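Local coordinates for protein dinoflagellate luciferase (Lingulodinium polyedrum, PDB 1VPR) that catalyses the oxidation of dinoflagellate luciferin, an open tetrapyrrole, by molecular oxygen with emission of blue light, this chain being the third of its three luciferase domains, at residues F129-K134 / W265-G270; A228-K233 / F238-V243. One frame throughout, in Å; residues are numbered along the deposited sequence.

Interaction 1 of 2, residues F129-K134 / W265-G270; sequences FDYGDK and WEMESG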
ATOM      1  N   PHE A 129       0.671  -2.191  21.062  1.00 20.04           N
ATOM      2  CA  PHE A 129       0.391  -3.602  20.827  1.00 19.53           C
ATOM      3  C   PHE A 129       1.471  -4.215  19.926  1.00 18.27           C
ATOM      4  O   PHE A 129       2.069  -3.509  19.116  1.00 17.29           O
ATOM      5  CB  PHE A 129      -0.983  -3.720  20.165  1.00 19.16           C
ATOM      6  CG  PHE A 129      -1.374  -5.123  19.784  1.00 19.07           C
ATOM      7  CD1 PHE A 129      -1.516  -5.479  18.438  1.00 19.14           C
ATOM      8  CD2 PHE A 129      -1.671  -6.075  20.764  1.00 19.70           C
ATOM      9  CE1 PHE A 129      -1.955  -6.767  18.080  1.00 17.45           C
ATOM     10  CE2 PHE A 129      -2.110  -7.358  20.417  1.00 18.38           C
ATOM     11  CZ  PHE A 129      -2.250  -7.698  19.067  1.00 18.83           C
ATOM     12  N   ASP A 130       1.744  -5.510  20.091  1.00 18.27           N
ATOM     13  CA  ASP A 130       2.738  -6.209  19.254  1.00 16.68           C
ATOM     14  C   ASP A 130       2.004  -6.712  18.014  1.00 16.72           C
ATOM     15  O   ASP A 130       1.486  -7.843  18.004  1.00 18.12           O
ATOM     16  CB  ASP A 130       3.338  -7.412  19.988  1.00 17.51           C
ATOM     17  CG  ASP A 130       4.415  -8.128  19.171  1.00 19.93           C
ATOM     18  OD1 ASP A 130       5.057  -9.040  19.732  1.00 19.86           O
ATOM     19  OD2 ASP A 130       4.621  -7.795  17.974  1.00 23.30           O
ATOM     20  N   TYR A 131       1.951  -5.874  16.979  1.00 15.91           N
ATOM     21  CA  TYR A 131       1.251  -6.247  15.751  1.00 17.28           C
ATOM     22  C   TYR A 131       1.867  -7.439  15.039  1.00 16.36           C
ATOM     23  O   TYR A 131       1.186  -8.085  14.247  1.00 16.81           O
ATOM     24  CB  TYR A 131       1.158  -5.065  14.776  1.00 14.08           C
ATOM     25  CG  TYR A 131       0.173  -4.012  15.237  1.00 15.42           C
ATOM     26  CD1 TYR A 131       0.607  -2.906  15.972  1.00 12.69           C
ATOM     27  CD2 TYR A 131      -1.203  -4.172  15.012  1.00 12.84           C
ATOM     28  CE1 TYR A 131      -0.308  -1.978  16.483  1.00 16.65           C
ATOM     29  CE2 TYR A 131      -2.135  -3.258  15.517  1.00 11.67           C
ATOM     30  CZ  TYR A 131      -1.678  -2.167  16.253  1.00 14.23           C
ATOM     31  OH  TYR A 131      -2.584  -1.288  16.803  1.00 19.22           O
ATOM     32  N   GLY A 132       3.145  -7.721  15.320  1.00 17.51           N
ATOM     33  CA  GLY A 132       3.822  -8.854  14.701  1.00 17.54           C
ATOM     34  C   GLY A 132       3.536 -10.224  15.326  1.00 18.45           C
ATOM     35  O   GLY A 132       3.981 -11.251  14.814  1.00 20.47           O
ATOM     36  N   ASP A 133       2.787 -10.262  16.418  1.00 18.48           N
ATOM     37  CA  ASP A 133       2.491 -11.528  17.094  1.00 18.90           C
ATOM     38  C   ASP A 133       1.152 -12.075  16.606  1.00 20.05           C
ATOM     39  O   ASP A 133       0.080 -11.601  17.025  1.00 19.26           O
ATOM     40  CB  ASP A 133       2.451 -11.299  18.619  1.00 19.23           C
ATOM     41  CG  ASP A 133       2.380 -12.604  19.423  1.00 21.75           C
ATOM     42  OD1 ASP A 133       1.959 -13.669  18.887  1.00 21.09           O
ATOM     43  OD2 ASP A 133       2.739 -12.543  20.627  1.00 21.16           O
ATOM     44  N   LYS A 134       1.212 -13.085  15.734  1.00 19.03           N
ATOM     45  CA  LYS A 134       0.008 -13.664  15.148  1.00 17.70           C
ATOM     46  C   LYS A 134      -0.892 -14.363  16.147  1.00 18.62           C
ATOM     47  O   LYS A 134      -2.070 -14.580  15.853  1.00 16.44           O
ATOM     48  CB  LYS A 134       0.392 -14.634  14.014  1.00 18.53           C
ATOM     49  CG  LYS A 134       1.128 -13.951  12.840  1.00 16.42           C
ATOM     50  CD  LYS A 134       1.775 -14.982  11.885  1.00 17.73           C
ATOM     51  CE  LYS A 134       0.727 -15.903  11.274  1.00 15.00           C
ATOM     52  NZ  LYS A 134      -0.133 -15.178  10.305  1.00 15.72           N
ATOM     53  N   TRP A 265      -7.648  -0.266   8.174  1.00 14.10           N
ATOM     54  CA  TRP A 265      -7.837   0.374   9.464  1.00 16.15           C
ATOM     55  C   TRP A 265      -6.499   0.934   9.892  1.00 15.75           C
ATOM     56  O   TRP A 265      -5.550   0.178  10.075  1.00 16.51           O
ATOM     57  CB  TRP A 265      -8.286  -0.631  10.520  1.00 15.31           C
ATOM     58  CG  TRP A 265      -9.749  -0.928  10.505  1.00 17.15           C
ATOM     59  CD1 TRP A 265     -10.356  -2.037  10.000  1.00 14.56           C
ATOM     60  CD2 TRP A 265     -10.797  -0.098  11.034  1.00 17.22           C
ATOM     61  NE1 TRP A 265     -11.724  -1.956  10.173  1.00 16.95           N
ATOM     62  CE2 TRP A 265     -12.020  -0.777  10.811  1.00 17.91           C
ATOM     63  CE3 TRP A 265     -10.823   1.146  11.675  1.00 19.03           C
ATOM     64  CZ2 TRP A 265     -13.255  -0.251  11.211  1.00 15.44           C
ATOM     65  CZ3 TRP A 265     -12.066   1.674  12.073  1.00 19.06           C
ATOM     66  CH2 TRP A 265     -13.253   0.972  11.839  1.00 18.41           C
ATOM     67  N   GLU A 266      -6.426   2.252  10.046  1.00 15.06           N
ATOM     68  CA  GLU A 266      -5.197   2.920  10.487  1.00 15.76           C
ATOM     69  C   GLU A 266      -5.363   2.945  12.006  1.00 17.55           C
ATOM     70  O   GLU A 266      -6.100   3.778  12.559  1.00 18.80           O
ATOM     71  CB  GLU A 266      -5.150   4.335   9.905  1.00 14.82           C
ATOM     72  CG  GLU A 266      -3.919   5.157  10.267  1.00 16.46           C
ATOM     73  CD  GLU A 266      -3.980   6.545   9.648  1.00 17.18           C
ATOM     74  OE1 GLU A 266      -4.845   7.337  10.093  1.00 16.04           O
ATOM     75  OE2 GLU A 266      -3.185   6.828   8.709  1.00 14.78           O
HETATM   76  N   MSE A 267      -4.671   2.021  12.674  1.00 17.95           N
HETATM   77  CA  MSE A 267      -4.808   1.839  14.100  1.00 16.95           C
HETATM   78  C   MSE A 267      -4.516   3.024  15.009  1.00 19.40           C
HETATM   79  O   MSE A 267      -5.183   3.195  16.024  1.00 19.58           O
HETATM   80  CB  MSE A 267      -3.988   0.627  14.538  1.00 18.59           C
HETATM   81  CG  MSE A 267      -4.352  -0.689  13.826  1.00 12.18           C
HETATM   82 SE   MSE A 267      -6.244  -1.074  13.931  1.00 21.89          SE
HETATM   83  CE  MSE A 267      -6.459  -0.847  15.851  1.00 16.25           C
ATOM     84  N   GLU A 268      -3.555   3.862  14.663  1.00 18.96           N
ATOM     85  CA  GLU A 268      -3.258   4.990  15.541  1.00 20.64           C
ATOM     86  C   GLU A 268      -4.278   6.130  15.539  1.00 20.41           C
ATOM     87  O   GLU A 268      -4.253   6.973  16.447  1.00 21.55           O
ATOM     88  CB  GLU A 268      -1.871   5.534  15.221  1.00 20.04           C
ATOM     89  CG  GLU A 268      -0.776   4.551  15.541  1.00 18.63           C
ATOM     90  CD  GLU A 268      -0.780   3.330  14.635  1.00 21.18           C
ATOM     91  OE1 GLU A 268      -0.846   3.494  13.400  1.00 24.59           O
ATOM     92  OE2 GLU A 268      -0.693   2.202  15.166  1.00 21.87           O
ATOM     93  N   SER A 269      -5.165   6.160  14.542  1.00 18.37           N
ATOM     94  CA  SER A 269      -6.186   7.207  14.429  1.00 18.46           C
ATOM     95  C   SER A 269      -7.608   6.649  14.554  1.00 17.13           C
ATOM     96  O   SER A 269      -8.572   7.393  14.779  1.00 19.52           O
ATOM     97  CB  SER A 269      -6.051   7.911  13.085  1.00 17.67           C
ATOM     98  OG  SER A 269      -6.460   7.047  12.030  1.00 17.89           O
ATOM     99  N   GLY A 270      -7.734   5.336  14.416  1.00 17.09           N
ATOM    100  CA  GLY A 270      -9.040   4.700  14.506  1.00 19.29           C
ATOM    101  C   GLY A 270      -9.864   4.907  13.251  1.00 21.85           C
ATOM    102  O   GLY A 270     -11.074   4.615  13.234  1.00 23.74           O
TER
HETATM  103  O   HOH W   1      -1.480   1.160  17.355  1.00 18.98           O

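Interaction 2 of 2, residues A228-K233 / F238-V243; sequences AKRTWK and FYEPLV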
ATOM      1  N   ALA A 228       8.520  -4.877   1.881  1.00 15.09           N
ATOM      2  CA  ALA A 228       8.658  -4.752   0.439  1.00 13.02           C
ATOM      3  C   ALA A 228       7.645  -5.596  -0.326  1.00 14.58           C
ATOM      4  O   ALA A 228       7.112  -5.168  -1.354  1.00 13.48           O
ATOM      5  CB  ALA A 228      10.103  -5.158   0.017  1.00 14.25           C
ATOM      6  N   LYS A 229       7.384  -6.791   0.187  1.00 13.29           N
ATOM      7  CA  LYS A 229       6.485  -7.741  -0.467  1.00 16.88           C
ATOM      8  C   LYS A 229       5.440  -8.323   0.469  1.00 16.91           C
ATOM      9  O   LYS A 229       5.779  -8.736   1.592  1.00 16.77           O
ATOM     10  CB  LYS A 229       7.305  -8.916  -1.008  1.00 15.55           C
ATOM     11  CG  LYS A 229       8.446  -8.509  -1.921  1.00 20.05           C
ATOM     12  CD  LYS A 229       9.357  -9.684  -2.308  1.00 18.37           C
ATOM     13  CE  LYS A 229       8.600 -10.739  -3.072  1.00 18.17           C
ATOM     14  NZ  LYS A 229       8.410 -10.320  -4.479  1.00 17.20           N
ATOM     15  N   ARG A 230       4.190  -8.395   0.011  1.00 17.25           N
ATOM     16  CA  ARG A 230       3.125  -8.990   0.823  1.00 16.08           C
ATOM     17  C   ARG A 230       2.254  -9.859  -0.079  1.00 16.02           C
ATOM     18  O   ARG A 230       2.127  -9.613  -1.281  1.00 14.05           O
ATOM     19  CB  ARG A 230       2.238  -7.925   1.514  1.00 15.98           C
ATOM     20  CG  ARG A 230       1.176  -7.254   0.623  1.00 14.92           C
ATOM     21  CD  ARG A 230       1.740  -6.094  -0.167  1.00 14.71           C
ATOM     22  NE  ARG A 230       2.258  -5.061   0.738  1.00 17.39           N
ATOM     23  CZ  ARG A 230       3.508  -4.592   0.699  1.00 18.23           C
ATOM     24  NH1 ARG A 230       4.363  -5.064  -0.193  1.00 16.86           N
ATOM     25  NH2 ARG A 230       3.906  -3.645   1.545  1.00 15.91           N
ATOM     26  N   THR A 231       1.698 -10.908   0.503  1.00 15.66           N
ATOM     27  CA  THR A 231       0.805 -11.806  -0.228  1.00 17.03           C
ATOM     28  C   THR A 231      -0.500 -11.841   0.564  1.00 15.97           C
ATOM     29  O   THR A 231      -0.486 -11.938   1.796  1.00 16.13           O
ATOM     30  CB  THR A 231       1.366 -13.250  -0.297  1.00 17.79           C
ATOM     31  OG1 THR A 231       2.559 -13.268  -1.093  1.00 20.52           O
ATOM     32  CG2 THR A 231       0.363 -14.185  -0.939  1.00 17.51           C
ATOM     33  N   TRP A 232      -1.626 -11.768  -0.133  1.00 14.13           N
ATOM     34  CA  TRP A 232      -2.908 -11.808   0.551  1.00 15.08           C
ATOM     35  C   TRP A 232      -3.949 -12.530  -0.290  1.00 15.34           C
ATOM     36  O   TRP A 232      -3.705 -12.865  -1.447  1.00 14.10           O
ATOM     37  CB  TRP A 232      -3.384 -10.375   0.901  1.00 14.10           C
ATOM     38  CG  TRP A 232      -3.188  -9.337  -0.161  1.00 13.48           C
ATOM     39  CD1 TRP A 232      -2.249  -8.328  -0.162  1.00 15.40           C
ATOM     40  CD2 TRP A 232      -3.900  -9.215  -1.406  1.00 15.19           C
ATOM     41  NE1 TRP A 232      -2.328  -7.603  -1.325  1.00 15.75           N
ATOM     42  CE2 TRP A 232      -3.327  -8.123  -2.110  1.00 15.91           C
ATOM     43  CE3 TRP A 232      -4.959  -9.921  -1.997  1.00 14.99           C
ATOM     44  CZ2 TRP A 232      -3.775  -7.724  -3.376  1.00 18.74           C
ATOM     45  CZ3 TRP A 232      -5.406  -9.522  -3.265  1.00 14.83           C
ATOM     46  CH2 TRP A 232      -4.812  -8.437  -3.937  1.00 16.74           C
ATOM     47  N   LYS A 233      -5.110 -12.795   0.299  1.00 14.77           N
ATOM     48  CA  LYS A 233      -6.177 -13.460  -0.436  1.00 14.33           C
ATOM     49  C   LYS A 233      -7.478 -12.672  -0.246  1.00 13.08           C
ATOM     50  O   LYS A 233      -7.750 -12.137   0.845  1.00 12.45           O
ATOM     51  CB  LYS A 233      -6.354 -14.914   0.044  1.00 13.26           C
ATOM     52  CG  LYS A 233      -7.528 -15.657  -0.644  1.00 14.41           C
ATOM     53  CD  LYS A 233      -7.606 -17.137  -0.203  1.00 14.94           C
ATOM     54  CE  LYS A 233      -8.765 -17.836  -0.904  1.00 13.80           C
ATOM     55  NZ  LYS A 233      -8.629 -19.316  -0.871  1.00 13.67           N
ATOM     56  N   PHE A 238      -4.546  -8.636   6.377  1.00 12.21           N
ATOM     57  CA  PHE A 238      -3.105  -8.652   6.351  1.00 13.54           C
ATOM     58  C   PHE A 238      -2.678  -7.400   7.075  1.00 12.58           C
ATOM     59  O   PHE A 238      -3.448  -6.454   7.253  1.00 14.20           O
ATOM     60  CB  PHE A 238      -2.510  -8.800   4.926  1.00 12.27           C
ATOM     61  CG  PHE A 238      -2.855  -7.692   3.969  1.00 13.39           C
ATOM     62  CD1 PHE A 238      -1.921  -6.711   3.665  1.00 10.85           C
ATOM     63  CD2 PHE A 238      -4.086  -7.676   3.320  1.00 10.44           C
ATOM     64  CE1 PHE A 238      -2.206  -5.718   2.712  1.00 12.47           C
ATOM     65  CE2 PHE A 238      -4.379  -6.705   2.377  1.00 10.21           C
ATOM     66  CZ  PHE A 238      -3.430  -5.719   2.067  1.00 12.31           C
ATOM     67  N   TYR A 239      -1.444  -7.411   7.523  1.00 14.82           N
ATOM     68  CA  TYR A 239      -0.904  -6.328   8.308  1.00 12.71           C
ATOM     69  C   TYR A 239       0.115  -5.519   7.500  1.00 14.57           C
ATOM     70  O   TYR A 239       1.017  -6.091   6.884  1.00 13.94           O
ATOM     71  CB  TYR A 239      -0.244  -6.949   9.540  1.00 14.56           C
ATOM     72  CG  TYR A 239       0.667  -6.021  10.317  1.00 15.25           C
ATOM     73  CD1 TYR A 239       0.229  -4.756  10.700  1.00 17.20           C
ATOM     74  CD2 TYR A 239       1.965  -6.416  10.672  1.00 15.15           C
ATOM     75  CE1 TYR A 239       1.047  -3.892  11.429  1.00 17.34           C
ATOM     76  CE2 TYR A 239       2.801  -5.559  11.396  1.00 17.28           C
ATOM     77  CZ  TYR A 239       2.324  -4.295  11.773  1.00 16.98           C
ATOM     78  OH  TYR A 239       3.094  -3.442  12.534  1.00 17.86           O
ATOM     79  N   GLU A 240      -0.051  -4.201   7.490  1.00 15.73           N
ATOM     80  CA  GLU A 240       0.877  -3.328   6.794  1.00 15.10           C
ATOM     81  C   GLU A 240       1.636  -2.395   7.738  1.00 16.20           C
ATOM     82  O   GLU A 240       1.090  -1.388   8.184  1.00 16.80           O
ATOM     83  CB  GLU A 240       0.148  -2.467   5.756  1.00 18.04           C
ATOM     84  CG  GLU A 240      -0.340  -3.225   4.531  1.00 15.99           C
ATOM     85  CD  GLU A 240       0.749  -3.384   3.471  1.00 19.42           C
ATOM     86  OE1 GLU A 240       1.956  -3.444   3.830  1.00 18.21           O
ATOM     87  OE2 GLU A 240       0.382  -3.468   2.278  1.00 17.67           O
ATOM     88  N   PRO A 241       2.876  -2.747   8.114  1.00 14.29           N
ATOM     89  CA  PRO A 241       3.606  -1.820   8.991  1.00 15.07           C
ATOM     90  C   PRO A 241       4.090  -0.695   8.070  1.00 15.86           C
ATOM     91  O   PRO A 241       4.502  -0.959   6.933  1.00 17.59           O
ATOM     92  CB  PRO A 241       4.769  -2.663   9.516  1.00 13.42           C
ATOM     93  CG  PRO A 241       4.909  -3.772   8.491  1.00 14.29           C
ATOM     94  CD  PRO A 241       3.478  -4.090   8.151  1.00 12.67           C
ATOM     95  N   LEU A 242       4.048   0.544   8.548  1.00 15.91           N
ATOM     96  CA  LEU A 242       4.439   1.692   7.736  1.00 14.77           C
ATOM     97  C   LEU A 242       5.751   2.319   8.182  1.00 16.41           C
ATOM     98  O   LEU A 242       6.098   2.302   9.383  1.00 17.84           O
ATOM     99  CB  LEU A 242       3.345   2.753   7.794  1.00 14.07           C
ATOM    100  CG  LEU A 242       1.918   2.261   7.549  1.00 15.69           C
ATOM    101  CD1 LEU A 242       0.958   3.428   7.735  1.00 14.97           C
ATOM    102  CD2 LEU A 242       1.796   1.648   6.162  1.00 16.66           C
ATOM    103  N   VAL A 243       6.469   2.881   7.216  1.00 16.69           N
ATOM    104  CA  VAL A 243       7.733   3.552   7.469  1.00 19.28           C
ATOM    105  C   VAL A 243       7.490   4.742   8.399  1.00 21.18           C
ATOM    106  O   VAL A 243       8.407   5.175   9.120  1.00 19.64           O
ATOM    107  CB  VAL A 243       8.354   4.066   6.154  1.00 21.30           C
ATOM    108  CG1 VAL A 243       9.511   5.014   6.446  1.00 22.97           C
ATOM    109  CG2 VAL A 243       8.836   2.885   5.319  1.00 20.04           C
TER

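Interaction 1 of 2, residues F129-K134 / W265-G270
Tyr131 lays its phenol end against the side chain of Met267, a residue deposited as selenomethionine. The closest approach is from Tyr131 OH to Met267 CB, 3.3 Å, and the ring continues the contact further back, with Tyr131 CE2 3.8 Å from Met267 CG. The two side chains slant past each other, and the methylenes CB and CG of Met267, more than its selenium, do the touching. Bends at chi2 and chi3 (-53° and -51°) fold the Met267 chain back, leaving Met267 CE 4.0 Å from Tyr131 OH. Phe129 covers one face of the tyrosine ring from within its own segment, its CD1 over the ring centre. Cys126 of helix 120-126 touches both Tyr131 and Met267.

The polar part of the contact runs through a water, which lies 2.7 Å from Tyr131 OH and donates to Glu268 OE2. The other carboxylate oxygen of Glu268, OE1, accepts from the backbone N of Asn247, so each carboxylate oxygen has a partner. With an alanine at Tyr131, the bridging water would probably lose its partner on this side, and a gap would open beside Met267 and at the edge of the Phe129 ring.

Tyr131 belongs to a type I turn in the loop after helix 120-126, whereas Met267 and Glu268 lie in the loop that follows strand 259-266. Apolar packing joins the two loops, while the phenol hydroxyl reaches the acid through a single water, so the polar half of the link probably depends on that water staying in place.

Interaction 2 of 2, residues A228-K233 / F238-V243
Trp232 and Phe238 run alongside each other in one direction, forming an offset stack between the five-membered ring of the tryptophan and the phenyl ring. The ring centroids are 4.4 Å apart and the planes differ by 23°. Trp232 CD1 sits over the centre of the Phe238 face, 3.6 Å from Phe238 CZ. In both residues CG is tucked between the two backbone branches (Trp232 chi1 42°), which sends the two rings in a common direction.

Next to the stack, Arg230 grips Glu240 side-on in a buried salt bridge. Arg230 NE donates to Glu240 OE2 at 2.9 Å with an N-H...O angle of 159°, and Arg230 NH2 donates to Glu240 OE1 at 3.0 Å. The guanidinium is further fixed by the carbonyl oxygens of Arg227 and Val218, so several acceptors orient it and probably help balance its charge. Glu240 OE2 also lies in the plane of the Phe238 ring, at its edge.

On the other face of strand 229-233, Thr231 turns away to bond with Thr217 and Ile315. The looser, solvent-facing side belongs to the partly exposed lysines: Lys233 is directed away from strand 238-241, and Lys229 reaches to Asp219 and Glu7.

The two strands run roughly antiparallel, yet their axes come no closer than 8.3 Å, so side chains rather than backbone bonds span the seam. They are the outermost strands of the ten-stranded antiparallel sheet, and their contact draws its ends together in the manner of a calycin beta barrel: strand 215-219 pairs with one, strand 247-253 with the other, and Trp252 meets Trp232.

Overall arrangement
From the N terminus, the chain first supplies the loop 129-134, then builds the early strands of the sheet, reaches 228-233, and turns within a few residues into 238-243, closing the short loop of interaction 2. Strand 247-253 follows, and then 265-270, which closes the much longer loop of interaction 1; the first closure therefore falls wholly within the second, without crossing. Interaction 2 joins the two outermost strands of the barrel sheet, while interaction 1 fastens the loop after helix 120-126 to the end of strand 259-266. The two meet directly where Tyr131 CB packs 3.3 Å from Tyr239 CZ, and Asn247 bonds to both Tyr239 and Glu268.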